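Local coordinates for putative fusidic acid resistance protein (Staphylococcus aureus, PDB 2YB5) that mediates resistance to the antibiotic fusidic acid, probably by binding elongation factor G and helping to clear it from the ribosome, at residues 118-123 with 192-197; 129-134 with 188-193. All blocks are in the same frame, centred on the assembly; numbering follows the deposited sequence.

Contact 1 (118-123 with 192-197); sequences ISYLGW and YDSFKC. With ZN (zinc ion), chain C.
Ser194 OG, facing Tyr120 and Gly122 across the contact, is gripped by a water and by an amine. Water 1 lies 2.6 Å from Ser194 OG and 2.9 Å from Tyr120 OH, bridging the two hydroxyls, while Lys131 NZ supplies a second hydrogen bond to Ser194 OG. The serine can come this close because Gly122 has no side chain: Ser194 CB rests 3.6 Å from Gly122 CA. A second water continues the join along the backbone, donating a hydrogen bond to Gly122 O and accepting one from Ser194 N, each 3.0 Å long. Thus a strand carbonyl and an N-H of the first helical turn are joined through solvent, with no direct hydrogen bond between the segments.

This is the helix start of a treble-clef zinc finger, set against the edge strand 121-125. Asp193 is its N-cap; OD1 takes the Phe195 N-H from above the carboxylate plane (48° out of it) and also lies at the edge of the Phe195 ring, in its plane. One turn on, Cys197 SG binds the zinc ion at 2.4 Å, completing the site with Cys158, Cys161 and Cys191. Cys197 SG stands anti to the backbone N (chi1 -168°), a turn that carries it to the metal and places it at the edge of the Tyr120 ring, 5.1 Å from the centroid; its still closer approach to the tyrosine hydroxyl is doubtful.

Farther from the zinc, Phe195 lies alongside Ile118 and Leu121, all three pointing the same way. Its CD1 meets Ile118 CG2 at 3.9 Å, its CZ packs on Leu121 CD1, and its CE2 comes within 3.3 Å of Gly122 O, oblique to the ring. Asn198, just beyond Cys197, holds the backbone of 118-123 from the helix side, its OD1 accepting from both Ser119 N and Tyr120 N.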
ATOM      1  N   ILE A 118      -4.776   0.300  -4.079  1.00 37.10           N
ATOM      2  CA  ILE A 118      -4.796  -0.625  -2.952  1.00 35.14           C
ATOM      3  C   ILE A 118      -3.979  -1.881  -3.202  1.00 34.53           C
ATOM      4  O   ILE A 118      -4.024  -2.473  -4.283  1.00 34.69           O
ATOM      5  CB  ILE A 118      -6.231  -0.993  -2.507  1.00 34.52           C
ATOM      6  CG1 ILE A 118      -7.104  -1.415  -3.678  1.00 33.42           C
ATOM      7  CG2 ILE A 118      -6.884   0.164  -1.749  1.00 34.22           C
ATOM      8  CD1 ILE A 118      -8.391  -2.102  -3.206  1.00 33.18           C
ATOM      9  N   SER A 119      -3.197  -2.239  -2.189  1.00 33.84           N
ATOM     10  CA  SER A 119      -2.498  -3.504  -2.126  1.00 33.62           C
ATOM     11  C   SER A 119      -3.354  -4.500  -1.357  1.00 32.52           C
ATOM     12  O   SER A 119      -3.228  -5.706  -1.529  1.00 32.36           O
ATOM     13  CB  SER A 119      -1.160  -3.330  -1.424  1.00 34.12           C
ATOM     14  OG  SER A 119      -0.299  -2.524  -2.208  1.00 35.72           O
ATOM     15  N   TYR A 120      -4.201  -3.991  -0.477  1.00 31.48           N
ATOM     16  CA  TYR A 120      -5.180  -4.837   0.181  1.00 30.58           C
ATOM     17  C   TYR A 120      -6.509  -4.108   0.343  1.00 29.80           C
ATOM     18  O   TYR A 120      -6.549  -2.883   0.455  1.00 30.65           O
ATOM     19  CB  TYR A 120      -4.648  -5.313   1.535  1.00 29.96           C
ATOM     20  CG  TYR A 120      -4.651  -4.305   2.645  1.00 28.44           C
ATOM     21  CD1 TYR A 120      -5.772  -4.119   3.441  1.00 27.56           C
ATOM     22  CD2 TYR A 120      -3.496  -3.566   2.944  1.00 28.02           C
ATOM     23  CE1 TYR A 120      -5.761  -3.193   4.488  1.00 27.59           C
ATOM     24  CE2 TYR A 120      -3.481  -2.653   3.961  1.00 27.30           C
ATOM     25  CZ  TYR A 120      -4.609  -2.478   4.747  1.00 28.35           C
ATOM     26  OH  TYR A 120      -4.580  -1.573   5.780  1.00 27.63           O
ATOM     27  N   LEU A 121      -7.585  -4.872   0.379  1.00 28.87           N
ATOM     28  CA  LEU A 121      -8.922  -4.303   0.504  1.00 28.79           C
ATOM     29  C   LEU A 121      -9.400  -4.379   1.947  1.00 29.09           C
ATOM     30  O   LEU A 121      -9.689  -5.477   2.460  1.00 28.39           O
ATOM     31  CB  LEU A 121      -9.899  -5.040  -0.412  1.00 28.81           C
ATOM     32  CG  LEU A 121     -11.317  -4.474  -0.433  1.00 29.48           C
ATOM     33  CD1 LEU A 121     -11.293  -2.965  -0.719  1.00 30.08           C
ATOM     34  CD2 LEU A 121     -12.135  -5.233  -1.465  1.00 29.98           C
ATOM     35  N   GLY A 122      -9.495  -3.216   2.591  1.00 29.46           N
ATOM     36  CA  GLY A 122      -9.907  -3.140   3.975  1.00 30.75           C
ATOM     37  C   GLY A 122     -11.137  -2.278   4.099  1.00 32.24           C
ATOM     38  O   GLY A 122     -11.135  -1.129   3.645  1.00 33.41           O
ATOM     39  N   TRP A 123     -12.185  -2.823   4.705  1.00 32.93           N
ATOM     40  CA  TRP A 123     -13.439  -2.084   4.875  1.00 34.92           C
ATOM     41  C   TRP A 123     -14.113  -2.403   6.184  1.00 36.27           C
ATOM     42  O   TRP A 123     -13.992  -3.516   6.712  1.00 35.67           O
ATOM     43  CB  TRP A 123     -14.420  -2.339   3.724  1.00 35.32           C
ATOM     44  CG  TRP A 123     -15.109  -3.707   3.692  1.00 35.04           C
ATOM     45  CD1 TRP A 123     -16.403  -3.988   4.059  1.00 36.54           C
ATOM     46  CD2 TRP A 123     -14.559  -4.940   3.207  1.00 33.14           C
ATOM     47  NE1 TRP A 123     -16.681  -5.318   3.837  1.00 35.96           N
ATOM     48  CE2 TRP A 123     -15.568  -5.924   3.317  1.00 33.52           C
ATOM     49  CE3 TRP A 123     -13.307  -5.314   2.700  1.00 32.74           C
ATOM     50  CZ2 TRP A 123     -15.355  -7.254   2.959  1.00 31.90           C
ATOM     51  CZ3 TRP A 123     -13.109  -6.634   2.319  1.00 30.35           C
ATOM     52  CH2 TRP A 123     -14.120  -7.585   2.464  1.00 30.30           C
ATOM     53  N   TYR A 192      -7.316   3.128  10.992  1.00 36.69           N
ATOM     54  CA  TYR A 192      -8.752   2.941  10.965  1.00 37.19           C
ATOM     55  C   TYR A 192      -9.260   2.886   9.519  1.00 36.82           C
ATOM     56  O   TYR A 192     -10.107   2.060   9.171  1.00 36.36           O
ATOM     57  CB  TYR A 192      -9.461   4.079  11.688  1.00 38.88           C
ATOM     58  CG  TYR A 192     -10.921   3.778  11.888  1.00 40.46           C
ATOM     59  CD1 TYR A 192     -11.318   2.845  12.837  1.00 41.53           C
ATOM     60  CD2 TYR A 192     -11.902   4.386  11.105  1.00 42.13           C
ATOM     61  CE1 TYR A 192     -12.655   2.533  13.020  1.00 43.61           C
ATOM     62  CE2 TYR A 192     -13.242   4.086  11.286  1.00 43.12           C
ATOM     63  CZ  TYR A 192     -13.608   3.150  12.245  1.00 43.77           C
ATOM     64  OH  TYR A 192     -14.924   2.833  12.466  1.00 48.55           O
ATOM     65  N   ASP A 193      -8.729   3.789   8.701  1.00 37.04           N
ATOM     66  CA  ASP A 193      -9.066   3.901   7.291  1.00 37.13           C
ATOM     67  C   ASP A 193      -8.007   3.176   6.448  1.00 35.56           C
ATOM     68  O   ASP A 193      -6.906   3.679   6.253  1.00 35.34           O
ATOM     69  CB  ASP A 193      -9.137   5.390   6.920  1.00 38.88           C
ATOM     70  CG  ASP A 193      -9.399   5.619   5.459  1.00 40.52           C
ATOM     71  OD1 ASP A 193      -9.652   4.655   4.714  1.00 39.92           O
ATOM     72  OD2 ASP A 193      -9.346   6.789   5.047  1.00 45.62           O
ATOM     73  N   SER A 194      -8.355   1.985   5.962  1.00 34.62           N
ATOM     74  CA  SER A 194      -7.437   1.149   5.203  1.00 34.10           C
ATOM     75  C   SER A 194      -7.044   1.771   3.865  1.00 35.23           C
ATOM     76  O   SER A 194      -5.990   1.447   3.319  1.00 35.07           O
ATOM     77  CB  SER A 194      -8.046  -0.235   4.987  1.00 33.67           C
ATOM     78  OG  SER A 194      -8.292  -0.861   6.239  1.00 33.84           O
ATOM     79  N   PHE A 195      -7.868   2.679   3.345  1.00 36.77           N
ATOM     80  CA  PHE A 195      -7.534   3.362   2.095  1.00 38.33           C
ATOM     81  C   PHE A 195      -6.389   4.342   2.285  1.00 39.25           C
ATOM     82  O   PHE A 195      -5.491   4.417   1.447  1.00 39.98           O
ATOM     83  CB  PHE A 195      -8.786   3.986   1.476  1.00 39.81           C
ATOM     84  CG  PHE A 195      -9.827   2.953   1.154  1.00 40.78           C
ATOM     85  CD1 PHE A 195      -9.765   2.251  -0.035  1.00 41.25           C
ATOM     86  CD2 PHE A 195     -10.797   2.604   2.092  1.00 42.03           C
ATOM     87  CE1 PHE A 195     -10.694   1.254  -0.324  1.00 41.04           C
ATOM     88  CE2 PHE A 195     -11.722   1.604   1.816  1.00 42.78           C
ATOM     89  CZ  PHE A 195     -11.669   0.929   0.603  1.00 42.02           C
ATOM     90  N   LYS A 196      -6.382   5.051   3.410  1.00 39.54           N
ATOM     91  CA  LYS A 196      -5.233   5.879   3.779  1.00 40.17           C
ATOM     92  C   LYS A 196      -3.987   5.017   4.008  1.00 38.45           C
ATOM     93  O   LYS A 196      -2.903   5.347   3.517  1.00 39.21           O
ATOM     94  CB  LYS A 196      -5.537   6.692   5.028  1.00 41.37           C
ATOM     95  CG  LYS A 196      -4.440   7.690   5.409  1.00 44.40           C
ATOM     96  CD  LYS A 196      -4.518   8.092   6.878  1.00 46.31           C
ATOM     97  CE  LYS A 196      -3.413   9.102   7.218  1.00 48.58           C
ATOM     98  NZ  LYS A 196      -3.319   9.394   8.676  1.00 49.13           N
ATOM     99  N   CYS A 197      -4.148   3.931   4.762  1.00 36.55           N
ATOM    100  CA  CYS A 197      -3.093   2.911   4.948  1.00 35.36           C
ATOM    101  C   CYS A 197      -2.446   2.468   3.625  1.00 35.50           C
ATOM    102  O   CYS A 197      -1.220   2.415   3.507  1.00 35.10           O
ATOM    103  CB  CYS A 197      -3.677   1.661   5.627  1.00 34.23           C
ATOM    104  SG  CYS A 197      -2.449   0.481   6.221  1.00 31.19           S
TER
HETATM  105 ZN    ZN C1213      -1.570   1.855   8.020  1.00 30.93          ZN
HETATM  106  O   HOH W   1      -6.389  -0.925   8.016  1.00 34.40           O
HETATM  107  O   HOH W   2     -11.128   0.894   5.814  1.00 41.63           O

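Contact 2 (129-134 with 188-193); sequences NRKYIV and DYICYD. With ZN (zinc ion), chain C.
Ile190 sends its CD1 methyl against the hydrocarbon part of Lys131, 4.1 Å from CE and as far from CD, the two side chains crossing at a slant. The same methyl faces Ile133 CD1 at 4.4 Å, a looser apolar touch. Ile190 CG1 lies between its own backbone N and carbonyl carbon (chi1 62°), which directs CD1 at the strand 130-134.

Next comes Cys191, whose two ends serve different neighbours. Its SG binds the zinc ion at 2.1 Å, on the side facing away from the lysine, together with Cys158, Cys161 and Cys197. Its carbonyl O lies 3.7 Å from Lys131 CE.

At Tyr192 the strand has ended, and the carbonyl O accepts the one hydrogen bond between the segments, from Lys131 NZ at 2.7 Å. The amine arrives above the carbonyl plane, 44° out of it. The lysine chain is extended at first, then bends twice near its end, which curls NZ up to that oxygen. With Asn124 OD1 and the serine hydroxyl of the helix start, three oxygens hold the buried amine; Asn124 ND2 meets Tyr192 O in turn. Lys131 NZ stands over the face of the Tyr192 ring, 5.8 Å from its centroid, too long for more than a weak cation-pi attraction. Asp193, N-cap of the following helix, is near enough that its carboxylate may favour the charged amine through space.

The two strands are not neighbours. They belong to one strongly curved antiparallel sheet, with 142-149 and 167-172 lying between them in order, and their short axes cross at 75°. Ile190 also packs on Phe170 of strand 167-172, Lys131 on Ile149 and Ile133 on Ile145 of strand 142-149, while helix 194-200 starts directly after the 188-193 segment.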
ATOM      1  N   ASN A 129     -18.857  -3.319  14.577  1.00 53.40           N
ATOM      2  CA  ASN A 129     -17.538  -2.809  14.912  1.00 51.61           C
ATOM      3  C   ASN A 129     -16.418  -3.713  14.394  1.00 48.45           C
ATOM      4  O   ASN A 129     -15.511  -4.104  15.113  1.00 48.63           O
ATOM      5  CB  ASN A 129     -17.459  -2.563  16.412  1.00 53.40           C
ATOM      6  CG  ASN A 129     -18.297  -1.371  16.833  1.00 57.23           C
ATOM      7  OD1 ASN A 129     -17.947  -0.226  16.534  1.00 61.38           O
ATOM      8  ND2 ASN A 129     -19.425  -1.629  17.490  1.00 59.80           N
ATOM      9  N   ARG A 130     -16.500  -4.020  13.112  1.00 45.82           N
ATOM     10  CA  ARG A 130     -15.623  -4.991  12.489  1.00 43.19           C
ATOM     11  C   ARG A 130     -14.854  -4.339  11.341  1.00 40.11           C
ATOM     12  O   ARG A 130     -15.333  -3.383  10.735  1.00 39.77           O
ATOM     13  CB  ARG A 130     -16.482  -6.145  11.972  1.00 43.62           C
ATOM     14  CG  ARG A 130     -15.716  -7.359  11.478  1.00 43.81           C
ATOM     15  CD  ARG A 130     -16.684  -8.504  11.170  1.00 45.50           C
ATOM     16  NE  ARG A 130     -17.227  -9.111  12.383  1.00 47.58           N
ATOM     17  CZ  ARG A 130     -18.032 -10.173  12.409  1.00 48.37           C
ATOM     18  NH1 ARG A 130     -18.402 -10.780  11.286  1.00 48.13           N
ATOM     19  NH2 ARG A 130     -18.460 -10.640  13.570  1.00 50.47           N
ATOM     20  N   LYS A 131     -13.650  -4.840  11.076  1.00 37.21           N
ATOM     21  CA  LYS A 131     -12.956  -4.568   9.819  1.00 35.31           C
ATOM     22  C   LYS A 131     -12.659  -5.902   9.157  1.00 34.06           C
ATOM     23  O   LYS A 131     -12.263  -6.861   9.825  1.00 33.80           O
ATOM     24  CB  LYS A 131     -11.646  -3.770  10.011  1.00 34.63           C
ATOM     25  CG  LYS A 131     -10.873  -3.500   8.702  1.00 33.01           C
ATOM     26  CD  LYS A 131      -9.479  -2.931   8.911  1.00 33.97           C
ATOM     27  CE  LYS A 131      -9.453  -1.493   9.439  1.00 34.40           C
ATOM     28  NZ  LYS A 131     -10.051  -0.537   8.460  1.00 36.36           N
ATOM     29  N   TYR A 132     -12.871  -5.936   7.845  1.00 32.42           N
ATOM     30  CA  TYR A 132     -12.530  -7.058   6.997  1.00 31.80           C
ATOM     31  C   TYR A 132     -11.333  -6.658   6.149  1.00 30.68           C
ATOM     32  O   TYR A 132     -11.264  -5.516   5.684  1.00 30.26           O
ATOM     33  CB  TYR A 132     -13.694  -7.361   6.054  1.00 31.81           C
ATOM     34  CG  TYR A 132     -14.916  -7.900   6.722  1.00 33.64           C
ATOM     35  CD1 TYR A 132     -15.058  -9.260   6.934  1.00 35.95           C
ATOM     36  CD2 TYR A 132     -15.948  -7.061   7.120  1.00 35.62           C
ATOM     37  CE1 TYR A 132     -16.172  -9.770   7.523  1.00 38.77           C
ATOM     38  CE2 TYR A 132     -17.080  -7.568   7.717  1.00 37.75           C
ATOM     39  CZ  TYR A 132     -17.182  -8.927   7.919  1.00 39.07           C
ATOM     40  OH  TYR A 132     -18.296  -9.468   8.508  1.00 41.97           O
ATOM     41  N   ILE A 133     -10.406  -7.592   5.938  1.00 29.39           N
ATOM     42  CA  ILE A 133      -9.221  -7.348   5.125  1.00 28.31           C
ATOM     43  C   ILE A 133      -9.039  -8.497   4.143  1.00 28.61           C
ATOM     44  O   ILE A 133      -8.962  -9.631   4.558  1.00 29.60           O
ATOM     45  CB  ILE A 133      -7.955  -7.188   6.002  1.00 28.08           C
ATOM     46  CG1 ILE A 133      -7.971  -5.826   6.708  1.00 28.93           C
ATOM     47  CG2 ILE A 133      -6.676  -7.356   5.168  1.00 24.49           C
ATOM     48  CD1 ILE A 133      -7.128  -5.768   8.012  1.00 28.73           C
ATOM     49  N   VAL A 134      -8.995  -8.192   2.850  1.00 28.23           N
ATOM     50  CA  VAL A 134      -8.797  -9.185   1.803  1.00 29.08           C
ATOM     51  C   VAL A 134      -7.551  -8.805   0.996  1.00 29.32           C
ATOM     52  O   VAL A 134      -7.296  -7.623   0.741  1.00 28.75           O
ATOM     53  CB  VAL A 134     -10.047  -9.304   0.881  1.00 29.04           C
ATOM     54  CG1 VAL A 134      -9.776 -10.181  -0.343  1.00 29.11           C
ATOM     55  CG2 VAL A 134     -11.248  -9.855   1.684  1.00 29.09           C
ATOM     56  N   ASP A 188      -3.219  -5.700  16.902  1.00 42.96           N
ATOM     57  CA  ASP A 188      -2.410  -4.520  17.081  1.00 42.27           C
ATOM     58  C   ASP A 188      -3.118  -3.294  16.540  1.00 40.70           C
ATOM     59  O   ASP A 188      -4.185  -3.396  15.936  1.00 40.16           O
ATOM     60  CB  ASP A 188      -1.037  -4.690  16.415  1.00 42.28           C
ATOM     61  CG  ASP A 188       0.086  -4.053  17.226  1.00 43.96           C
ATOM     62  OD1 ASP A 188      -0.176  -3.096  17.985  1.00 45.19           O
ATOM     63  OD2 ASP A 188       1.244  -4.498  17.088  1.00 47.14           O
ATOM     64  N   TYR A 189      -2.521  -2.136  16.782  1.00 39.95           N
ATOM     65  CA  TYR A 189      -3.049  -0.877  16.280  1.00 39.22           C
ATOM     66  C   TYR A 189      -2.725  -0.699  14.794  1.00 37.56           C
ATOM     67  O   TYR A 189      -1.578  -0.814  14.384  1.00 36.95           O
ATOM     68  CB  TYR A 189      -2.523   0.306  17.111  1.00 39.63           C
ATOM     69  CG  TYR A 189      -3.206   0.395  18.478  1.00 41.65           C
ATOM     70  CD1 TYR A 189      -2.748  -0.352  19.563  1.00 41.86           C
ATOM     71  CD2 TYR A 189      -4.324   1.205  18.673  1.00 42.59           C
ATOM     72  CE1 TYR A 189      -3.374  -0.287  20.804  1.00 43.11           C
ATOM     73  CE2 TYR A 189      -4.957   1.278  19.920  1.00 44.12           C
ATOM     74  CZ  TYR A 189      -4.477   0.528  20.974  1.00 44.17           C
ATOM     75  OH  TYR A 189      -5.100   0.598  22.199  1.00 45.92           O
ATOM     76  N   ILE A 190      -3.766  -0.418  14.011  1.00 36.21           N
ATOM     77  CA  ILE A 190      -3.643  -0.174  12.584  1.00 35.36           C
ATOM     78  C   ILE A 190      -4.499   1.023  12.158  1.00 35.41           C
ATOM     79  O   ILE A 190      -5.365   1.482  12.912  1.00 35.46           O
ATOM     80  CB  ILE A 190      -4.068  -1.407  11.751  1.00 34.24           C
ATOM     81  CG1 ILE A 190      -5.549  -1.751  11.998  1.00 34.96           C
ATOM     82  CG2 ILE A 190      -3.157  -2.598  12.044  1.00 32.90           C
ATOM     83  CD1 ILE A 190      -6.071  -2.938  11.165  1.00 33.22           C
ATOM     84  N   CYS A 191      -4.264   1.494  10.936  1.00 34.80           N
ATOM     85  CA  CYS A 191      -5.020   2.603  10.371  1.00 35.01           C
ATOM     86  C   CYS A 191      -6.505   2.252  10.408  1.00 35.30           C
ATOM     87  O   CYS A 191      -6.909   1.195   9.940  1.00 34.21           O
ATOM     88  CB  CYS A 191      -4.588   2.875   8.930  1.00 35.00           C
ATOM     89  SG  CYS A 191      -2.836   3.444   8.646  1.00 34.07           S
ATOM     90  N   TYR A 192      -7.316   3.128  10.992  1.00 36.69           N
ATOM     91  CA  TYR A 192      -8.752   2.941  10.965  1.00 37.19           C
ATOM     92  C   TYR A 192      -9.260   2.886   9.519  1.00 36.82           C
ATOM     93  O   TYR A 192     -10.107   2.060   9.171  1.00 36.36           O
ATOM     94  CB  TYR A 192      -9.461   4.079  11.688  1.00 38.88           C
ATOM     95  CG  TYR A 192     -10.921   3.778  11.888  1.00 40.46           C
ATOM     96  CD1 TYR A 192     -11.318   2.845  12.837  1.00 41.53           C
ATOM     97  CD2 TYR A 192     -11.902   4.386  11.105  1.00 42.13           C
ATOM     98  CE1 TYR A 192     -12.655   2.533  13.020  1.00 43.61           C
ATOM     99  CE2 TYR A 192     -13.242   4.086  11.286  1.00 43.12           C
ATOM    100  CZ  TYR A 192     -13.608   3.150  12.245  1.00 43.77           C
ATOM    101  OH  TYR A 192     -14.924   2.833  12.466  1.00 48.55           O
ATOM    102  N   ASP A 193      -8.729   3.789   8.701  1.00 37.04           N
ATOM    103  CA  ASP A 193      -9.066   3.901   7.291  1.00 37.13           C
ATOM    104  C   ASP A 193      -8.007   3.176   6.448  1.00 35.56           C
ATOM    105  O   ASP A 193      -6.906   3.679   6.253  1.00 35.34           O
ATOM    106  CB  ASP A 193      -9.137   5.390   6.920  1.00 38.88           C
ATOM    107  CG  ASP A 193      -9.399   5.619   5.459  1.00 40.52           C
ATOM    108  OD1 ASP A 193      -9.652   4.655   4.714  1.00 39.92           O
ATOM    109  OD2 ASP A 193      -9.346   6.789   5.047  1.00 45.62           O
TER
HETATM  110 ZN    ZN C1213      -1.570   1.855   8.020  1.00 30.93          ZN

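Contacts 1 and 2 are both largely buried, their centres about 8 Å apart, and each supplies one zinc ligand of the treble-clef site. They share Tyr192 and Asp193, where strand 186-191 gives way to helix 194-200, and their other segments are adjacent strands of the sheet, joined by a Leu121 N to Val134 O approach of 2.8 Å, probably a hydrogen bond. Chemistry follows position. In contact 1 the helix start meets an edge strand through waters and an apolar flank; in contact 2 a lysine from strand 130-136 crosses to the turn after strand 186-191, its hydrocarbon chain against an isoleucine of that strand. Lys131 connects the two, its amine serving residues of both contacts.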